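Local coordinates for protein glycerophosphodiester phosphodiesterase (Thermotoga maritima, PDB 1O1Z) that belongs to the glycerophosphodiester phosphodiesterase family and folds as a TIM-type barrel of alternating strands and helices, at residues L46-S51 with I108-R113; T205-E210 with V222-V227. All coordinates share one frame; numbering follows the deposited sequence.

Contact 1: residues L46-S51 with I108-R113; sequences LDVRLS and IEIKER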
ATOM      1  N   LEU A  46       0.708   2.563   3.269  1.00 10.32           N
ATOM      2  CA  LEU A  46      -0.204   3.327   4.113  1.00  9.37           C
ATOM      3  C   LEU A  46      -1.448   3.699   3.337  1.00 11.88           C
ATOM      4  O   LEU A  46      -1.490   3.549   2.121  1.00 12.25           O
ATOM      5  CB  LEU A  46       0.514   4.546   4.674  1.00 10.72           C
ATOM      6  CG  LEU A  46       1.115   5.547   3.693  1.00 11.49           C
ATOM      7  CD1 LEU A  46       0.053   6.461   3.076  1.00 15.46           C
ATOM      8  CD2 LEU A  46       2.182   6.380   4.371  1.00 13.81           C
ATOM      9  N   ASP A  47      -2.465   4.196   4.039  1.00 10.54           N
ATOM     10  CA  ASP A  47      -3.776   4.460   3.497  1.00  9.79           C
ATOM     11  C   ASP A  47      -4.114   5.930   3.653  1.00 11.55           C
ATOM     12  O   ASP A  47      -3.902   6.466   4.729  1.00 13.24           O
ATOM     13  CB  ASP A  47      -4.797   3.680   4.303  1.00 10.67           C
ATOM     14  CG  ASP A  47      -4.430   2.230   4.396  1.00 16.86           C
ATOM     15  OD1 ASP A  47      -4.016   1.721   5.477  1.00 13.33           O
ATOM     16  OD2 ASP A  47      -4.415   1.548   3.341  1.00 19.37           O
ATOM     17  N   VAL A  48      -4.645   6.560   2.597  1.00  8.92           N
ATOM     18  CA  VAL A  48      -4.959   7.983   2.632  1.00 10.21           C
ATOM     19  C   VAL A  48      -6.410   8.311   2.336  1.00 10.59           C
ATOM     20  O   VAL A  48      -7.073   7.676   1.497  1.00 10.65           O
ATOM     21  CB  VAL A  48      -4.034   8.836   1.716  1.00 10.78           C
ATOM     22  CG1 VAL A  48      -2.606   8.773   2.196  1.00 12.73           C
ATOM     23  CG2 VAL A  48      -4.146   8.463   0.252  1.00 11.83           C
ATOM     24  N   ARG A  49      -6.869   9.363   3.035  1.00 10.81           N
ATOM     25  CA  ARG A  49      -8.227   9.877   2.972  1.00  9.43           C
ATOM     26  C   ARG A  49      -8.182  11.394   3.163  1.00 10.07           C
ATOM     27  O   ARG A  49      -7.135  11.959   3.491  1.00 11.00           O
ATOM     28  CB  ARG A  49      -9.066   9.297   4.107  1.00 11.83           C
ATOM     29  CG  ARG A  49      -9.287   7.800   3.995  1.00 12.23           C
ATOM     30  CD  ARG A  49     -10.169   7.285   5.112  1.00 11.18           C
ATOM     31  NE  ARG A  49     -10.468   5.888   4.902  1.00 12.19           N
ATOM     32  CZ  ARG A  49     -11.442   5.407   4.158  1.00 12.26           C
ATOM     33  NH1 ARG A  49     -12.298   6.199   3.512  1.00 16.06           N
ATOM     34  NH2 ARG A  49     -11.606   4.086   4.071  1.00 15.63           N
ATOM     35  N   LEU A  50      -9.319  12.041   2.982  1.00  8.87           N
ATOM     36  CA  LEU A  50      -9.408  13.482   3.237  1.00 11.39           C
ATOM     37  C   LEU A  50     -10.086  13.834   4.542  1.00 10.62           C
ATOM     38  O   LEU A  50     -11.109  13.256   4.933  1.00 11.61           O
ATOM     39  CB  LEU A  50     -10.208  14.203   2.172  1.00 12.11           C
ATOM     40  CG  LEU A  50      -9.651  14.294   0.788  1.00 12.55           C
ATOM     41  CD1 LEU A  50     -10.585  15.204  -0.037  1.00 13.74           C
ATOM     42  CD2 LEU A  50      -8.219  14.790   0.762  1.00 13.99           C
ATOM     43  N   SER A  51      -9.511  14.847   5.191  1.00 10.54           N
ATOM     44  CA  SER A  51     -10.131  15.499   6.321  1.00  9.98           C
ATOM     45  C   SER A  51     -11.175  16.497   5.831  1.00 10.89           C
ATOM     46  O   SER A  51     -11.311  16.753   4.618  1.00 11.40           O
ATOM     47  CB  SER A  51      -9.064  16.249   7.131  1.00 11.97           C
ATOM     48  OG  SER A  51      -8.534  17.309   6.337  1.00 12.95           O
ATOM     49  N   ILE A 108       1.301   4.298  -1.356  1.00  9.40           N
ATOM     50  CA  ILE A 108       0.128   5.034  -0.909  1.00  8.10           C
ATOM     51  C   ILE A 108      -1.114   4.402  -1.488  1.00 10.60           C
ATOM     52  O   ILE A 108      -1.331   4.477  -2.686  1.00  9.67           O
ATOM     53  CB  ILE A 108       0.240   6.504  -1.381  1.00  9.18           C
ATOM     54  CG1 ILE A 108       1.500   7.181  -0.847  1.00 10.60           C
ATOM     55  CG2 ILE A 108      -0.979   7.315  -0.987  1.00 10.28           C
ATOM     56  CD1 ILE A 108       1.836   8.488  -1.516  1.00 11.34           C
ATOM     57  N   GLU A 109      -1.945   3.805  -0.638  1.00 10.12           N
ATOM     58  CA  GLU A 109      -3.222   3.270  -1.068  1.00  9.46           C
ATOM     59  C   GLU A 109      -4.251   4.376  -0.964  1.00 10.69           C
ATOM     60  O   GLU A 109      -4.530   4.898   0.117  1.00 11.33           O
ATOM     61  CB  GLU A 109      -3.663   2.034  -0.281  1.00 12.38           C
ATOM     62  CG  GLU A 109      -5.006   1.537  -0.811  1.00 14.08           C
ATOM     63  CD  GLU A 109      -5.634   0.359  -0.107  1.00 16.03           C
ATOM     64  OE1 GLU A 109      -4.967  -0.323   0.690  1.00 20.39           O
ATOM     65  OE2 GLU A 109      -6.847   0.140  -0.358  1.00 17.46           O
ATOM     66  N   ILE A 110      -4.857   4.696  -2.095  1.00 11.24           N
ATOM     67  CA  ILE A 110      -5.884   5.719  -2.158  1.00 10.49           C
ATOM     68  C   ILE A 110      -7.200   5.083  -1.750  1.00 10.56           C
ATOM     69  O   ILE A 110      -7.723   4.207  -2.452  1.00 11.81           O
ATOM     70  CB  ILE A 110      -6.026   6.259  -3.579  1.00 12.40           C
ATOM     71  CG1 ILE A 110      -4.685   6.636  -4.199  1.00 19.30           C
ATOM     72  CG2 ILE A 110      -7.024   7.420  -3.549  1.00 13.84           C
ATOM     73  CD1 ILE A 110      -4.111   7.829  -3.636  1.00 18.08           C
ATOM     74  N   LYS A 111      -7.789   5.543  -0.649  1.00 10.74           N
ATOM     75  CA  LYS A 111      -9.045   4.978  -0.180  1.00 10.35           C
ATOM     76  C   LYS A 111     -10.296   5.685  -0.720  1.00 11.43           C
ATOM     77  O   LYS A 111     -11.400   5.130  -0.652  1.00 15.08           O
ATOM     78  CB  LYS A 111      -9.073   5.007   1.364  1.00 11.28           C
ATOM     79  CG  LYS A 111      -8.077   4.084   2.032  1.00 13.64           C
ATOM     80  CD  LYS A 111      -8.381   2.609   1.680  1.00 22.57           C
ATOM     81  CE  LYS A 111      -7.846   1.612   2.663  1.00 31.16           C
ATOM     82  NZ  LYS A 111      -8.180   0.207   2.212  1.00 31.32           N
ATOM     83  N   GLU A 112     -10.098   6.913  -1.209  1.00 11.10           N
ATOM     84  CA  GLU A 112     -11.158   7.810  -1.672  1.00 15.00           C
ATOM     85  C   GLU A 112     -10.736   8.519  -2.944  1.00 11.63           C
ATOM     86  O   GLU A 112      -9.686   9.168  -2.964  1.00 12.23           O
ATOM     87  CB  GLU A 112     -11.406   8.897  -0.609  1.00 17.14           C
ATOM     88  CG  GLU A 112     -11.752   8.347   0.735  1.00 18.01           C
ATOM     89  CD  GLU A 112     -11.893   9.419   1.805  1.00 15.98           C
ATOM     90  OE1 GLU A 112     -11.436  10.584   1.587  1.00 14.74           O
ATOM     91  OE2 GLU A 112     -12.433   9.058   2.852  1.00 18.46           O
ATOM     92  N   ARG A 113     -11.544   8.413  -4.006  1.00 11.20           N
ATOM     93  CA  ARG A 113     -11.236   9.132  -5.250  1.00  9.93           C
ATOM     94  C   ARG A 113     -11.041  10.613  -5.024  1.00 10.84           C
ATOM     95  O   ARG A 113     -10.189  11.236  -5.638  1.00 12.54           O
ATOM     96  CB  ARG A 113     -12.311   8.904  -6.320  1.00 11.58           C
ATOM     97  CG  ARG A 113     -12.296   9.914  -7.494  1.00 16.34           C
ATOM     98  CD  ARG A 113     -13.388   9.667  -8.548  1.00 13.61           C
ATOM     99  NE  ARG A 113     -13.060   8.509  -9.416  1.00 14.13           N
ATOM    100  CZ  ARG A 113     -12.388   8.593 -10.541  1.00 16.13           C
ATOM    101  NH1 ARG A 113     -11.910   9.788 -10.903  1.00 22.32           N
ATOM    102  NH2 ARG A 113     -12.186   7.499 -11.310  1.00 17.49           N
TER
HETATM  103  O   HOH W   1     -12.271  10.653   4.884  1.00 15.06           O

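Contact 2: residues T205-E210 with V222-V227; sequences TLNDPE and VITDEV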
ATOM      1  N   THR A 205      -1.777  -9.550   2.572  1.00 10.43           N
ATOM      2  CA  THR A 205      -0.896  -9.026   3.596  1.00 11.47           C
ATOM      3  C   THR A 205      -0.351 -10.274   4.260  1.00 12.14           C
ATOM      4  O   THR A 205      -1.073 -11.014   4.939  1.00 13.14           O
ATOM      5  CB  THR A 205      -1.697  -8.217   4.618  1.00 16.11           C
ATOM      6  OG1 THR A 205      -2.119  -6.988   4.017  1.00 17.82           O
ATOM      7  CG2 THR A 205      -0.788  -7.815   5.792  1.00 15.85           C
ATOM      8  N   LEU A 206       0.922 -10.537   4.013  1.00  9.86           N
ATOM      9  CA  LEU A 206       1.467 -11.852   4.287  1.00  9.76           C
ATOM     10  C   LEU A 206       2.292 -11.819   5.562  1.00  9.29           C
ATOM     11  O   LEU A 206       3.291 -11.101   5.646  1.00 11.35           O
ATOM     12  CB  LEU A 206       2.291 -12.307   3.083  1.00 11.79           C
ATOM     13  CG  LEU A 206       2.894 -13.699   3.206  1.00 11.32           C
ATOM     14  CD1 LEU A 206       1.841 -14.753   3.526  1.00 12.75           C
ATOM     15  CD2 LEU A 206       3.653 -14.031   1.964  1.00 14.15           C
ATOM     16  N   ASN A 207       1.876 -12.602   6.544  1.00 10.71           N
ATOM     17  CA  ASN A 207       2.588 -12.707   7.811  1.00 10.53           C
ATOM     18  C   ASN A 207       3.140 -14.107   8.076  1.00 11.01           C
ATOM     19  O   ASN A 207       3.808 -14.329   9.081  1.00 12.05           O
ATOM     20  CB  ASN A 207       1.672 -12.258   8.944  1.00  9.97           C
ATOM     21  CG  ASN A 207       1.319 -10.793   8.855  1.00 11.68           C
ATOM     22  OD1 ASN A 207       2.115  -9.985   8.403  1.00 13.85           O
ATOM     23  ND2 ASN A 207       0.106 -10.444   9.295  1.00 14.71           N
ATOM     24  N   ASP A 208       2.858 -15.043   7.181  1.00  9.57           N
ATOM     25  CA  ASP A 208       3.153 -16.467   7.375  1.00  9.91           C
ATOM     26  C   ASP A 208       4.433 -16.800   6.614  1.00 10.51           C
ATOM     27  O   ASP A 208       4.460 -16.790   5.390  1.00  9.96           O
ATOM     28  CB  ASP A 208       1.952 -17.276   6.838  1.00 10.59           C
ATOM     29  CG  ASP A 208       2.102 -18.779   6.999  1.00 19.19           C
ATOM     30  OD1 ASP A 208       3.242 -19.261   6.999  1.00 15.93           O
ATOM     31  OD2 ASP A 208       1.117 -19.552   7.116  1.00 20.65           O
ATOM     32  N   PRO A 209       5.526 -17.092   7.323  1.00  9.82           N
ATOM     33  CA  PRO A 209       6.797 -17.352   6.636  1.00 10.11           C
ATOM     34  C   PRO A 209       6.829 -18.603   5.767  1.00  9.56           C
ATOM     35  O   PRO A 209       7.659 -18.697   4.844  1.00 12.92           O
ATOM     36  CB  PRO A 209       7.821 -17.470   7.793  1.00 13.95           C
ATOM     37  CG  PRO A 209       7.067 -17.603   9.009  1.00 16.31           C
ATOM     38  CD  PRO A 209       5.652 -17.173   8.786  1.00 10.64           C
ATOM     39  N   GLU A 210       5.985 -19.580   6.059  1.00  9.25           N
ATOM     40  CA  GLU A 210       5.946 -20.786   5.255  1.00 12.30           C
ATOM     41  C   GLU A 210       5.327 -20.515   3.900  1.00 10.91           C
ATOM     42  O   GLU A 210       5.842 -20.960   2.881  1.00 12.16           O
ATOM     43  CB  GLU A 210       5.216 -21.912   5.958  1.00 14.83           C
ATOM     44  CG  GLU A 210       5.105 -23.191   5.143  1.00 18.39           C
ATOM     45  CD  GLU A 210       6.443 -23.800   4.722  1.00 32.81           C
ATOM     46  OE1 GLU A 210       7.513 -23.460   5.289  1.00 20.65           O
ATOM     47  OE2 GLU A 210       6.417 -24.646   3.803  1.00 27.52           O
ATOM     48  N   VAL A 222       6.680  -7.927  -0.870  1.00 10.11           N
ATOM     49  CA  VAL A 222       5.736  -8.402   0.136  1.00  9.20           C
ATOM     50  C   VAL A 222       5.333  -7.256   1.031  1.00 10.07           C
ATOM     51  O   VAL A 222       6.167  -6.460   1.429  1.00 11.12           O
ATOM     52  CB  VAL A 222       6.322  -9.581   0.922  1.00 10.83           C
ATOM     53  CG1 VAL A 222       7.607  -9.189   1.654  1.00 11.07           C
ATOM     54  CG2 VAL A 222       5.276 -10.151   1.905  1.00 13.30           C
ATOM     55  N   ILE A 223       4.039  -7.178   1.334  1.00  8.32           N
ATOM     56  CA  ILE A 223       3.481  -6.248   2.268  1.00  7.76           C
ATOM     57  C   ILE A 223       3.103  -7.053   3.496  1.00  8.44           C
ATOM     58  O   ILE A 223       2.312  -7.992   3.410  1.00  9.11           O
ATOM     59  CB  ILE A 223       2.272  -5.525   1.621  1.00  9.90           C
ATOM     60  CG1 ILE A 223       2.734  -4.703   0.414  1.00 13.61           C
ATOM     61  CG2 ILE A 223       1.513  -4.704   2.659  1.00 14.51           C
ATOM     62  CD1 ILE A 223       1.630  -4.300  -0.536  1.00 16.46           C
ATOM     63  N   THR A 224       3.724  -6.752   4.637  1.00  7.17           N
ATOM     64  CA  THR A 224       3.612  -7.563   5.833  1.00  6.66           C
ATOM     65  C   THR A 224       3.512  -6.709   7.079  1.00  8.60           C
ATOM     66  O   THR A 224       4.068  -5.615   7.121  1.00  8.89           O
ATOM     67  CB  THR A 224       4.879  -8.473   5.960  1.00  7.32           C
ATOM     68  OG1 THR A 224       4.775  -9.307   7.126  1.00  8.17           O
ATOM     69  CG2 THR A 224       6.165  -7.669   6.134  1.00  9.90           C
ATOM     70  N   ASP A 225       2.828  -7.219   8.102  1.00  8.54           N
ATOM     71  CA  ASP A 225       2.851  -6.588   9.417  1.00  9.70           C
ATOM     72  C   ASP A 225       4.136  -6.915  10.207  1.00  9.13           C
ATOM     73  O   ASP A 225       4.514  -6.194  11.123  1.00  9.59           O
ATOM     74  CB  ASP A 225       1.659  -7.024  10.247  1.00  9.90           C
ATOM     75  CG  ASP A 225       0.335  -6.802   9.565  1.00 15.32           C
ATOM     76  OD1 ASP A 225       0.152  -5.741   8.926  1.00 15.78           O
ATOM     77  OD2 ASP A 225      -0.609  -7.642   9.665  1.00 17.37           O
ATOM     78  N   GLU A 226       4.766  -8.032   9.864  1.00  8.31           N
ATOM     79  CA  GLU A 226       5.888  -8.608  10.612  1.00  8.40           C
ATOM     80  C   GLU A 226       7.207  -8.249   9.952  1.00  8.67           C
ATOM     81  O   GLU A 226       7.899  -9.083   9.362  1.00  9.81           O
ATOM     82  CB  GLU A 226       5.713 -10.120  10.713  1.00 10.61           C
ATOM     83  CG  GLU A 226       4.535 -10.546  11.566  1.00 12.71           C
ATOM     84  CD  GLU A 226       4.787 -10.431  13.073  1.00 13.41           C
ATOM     85  OE1 GLU A 226       5.914 -10.075  13.515  1.00 14.45           O
ATOM     86  OE2 GLU A 226       3.845 -10.710  13.839  1.00 21.47           O
ATOM     87  N   VAL A 227       7.569  -6.970  10.077  1.00  9.77           N
ATOM     88  CA  VAL A 227       8.708  -6.453   9.347  1.00  9.66           C
ATOM     89  C   VAL A 227      10.034  -7.134   9.665  1.00  7.76           C
ATOM     90  O   VAL A 227      10.751  -7.573   8.759  1.00  9.39           O
ATOM     91  CB  VAL A 227       8.845  -4.923   9.519  1.00 11.90           C
ATOM     92  CG1 VAL A 227      10.109  -4.426   8.871  1.00 11.32           C
ATOM     93  CG2 VAL A 227       7.626  -4.223   8.963  1.00 13.69           C
TER

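Contact 1: residues L46-S51 with I108-R113
The guanidinium of Arg49 carries Lys111 CB over one face, 3.7 Å from CZ, while Glu112 OE2 sits at its edge, close to the plane. The two segments are the C-terminal ends of neighbouring parallel strands of a TIM barrel and the turn that follows one of them. Arg49 NH1 and Glu112 OE2 form a salt bridge of 2.9 Å, although the guanidinium and carboxylate planes are turned 76° apart; Arg75 is a second ionic partner of that oxygen. The extended Arg49 chain crosses the Glu112 side chain at about a right angle, its CB, CG and CD passing close to OE2. Earlier along both strands the backbones pair through Glu109 N to Leu46 O, Val48 N to Glu109 O and Lys111 N to Val48 O. Branched aliphatic residues suit one face of the sheet, where Val48 CG2 packs on Ile108 CG2 at 3.6 Å. On the other, Asp47 OD2 lies 3.3 Å from Glu109 OE1, two acceptors with no bond between them, and Glu45 brings a third carboxylate close to both. Lys111 NZ makes a salt bridge with Glu109 OE2, met from above the carboxylate plane. Asn28 holds Asp47 OD1. Where the strands part, Glu112 replaces a backbone acceptor: its OE1 takes Leu50 N at 2.9 Å from above the carboxylate plane, and one water links OE2 to Leu50 O.

Contact 2: residues T205-E210 with V222-V227
A cis peptide bond precedes Thr205, whose CA meets Ile223 O across the contact at 3.4 Å. Just beyond the end of strand 200-204, Leu206 N bonds to the same oxygen at 3.0 Å, and Leu206 CB meets Val222 CG2. Asn207 then uses both ends of its amide to grip the turn after strand 221-224. Its OD1 accepts from Asp225 N at 2.9 Å, in the carbonyl plane, while its ND2 donates to Asp225 OD2 at 2.9 Å, nearly straight (166°) but from above the carboxylate plane. Asparagine suits this place because one flat group offers both an acceptor and a donor, and the two bonds together fix its rotation. Thr224 OG1 lies 2.8 Å from Leu206 O and 3.0 Å from Asn207 OD1, and accepts from Glu226 N in an ST turn. This hydroxyl reaches the loop because it stands anti to the backbone N of Thr224 (chi1 -179°). Asp225 OD1 is held by His18. Asp208 caps helix 209-215 by accepting from Glu210 N. The contact thus joins the two ends of a beta-alpha-beta unit: helix 209-215 packs on Leu206 and Val222, and strand 221-224 lies between strands 200-204 and 14-18, with helix 227-232 following.

Contacts 1 and 2 belong to one curled sheet but lie on opposite sides of the chain's centre, their centres 22 Å apart and their nearest atoms about 7 Å apart, without touching. Strand 14-18 connects them within the sheet: it pairs in parallel with strand 43-50 of contact 1 and with strand 221-224 of contact 2. Both sit at the C-terminal ends of barrel strands, where TIM barrels carry their active sites. Arg19, just past strand 14-18, makes a long, weak ion pair with Asp47, and His18 at its end bonds to Asp225. The bound sodium ion, at Ser123 and Arg126, lies about 8 Å from the side chain of Ile108 in contact 1.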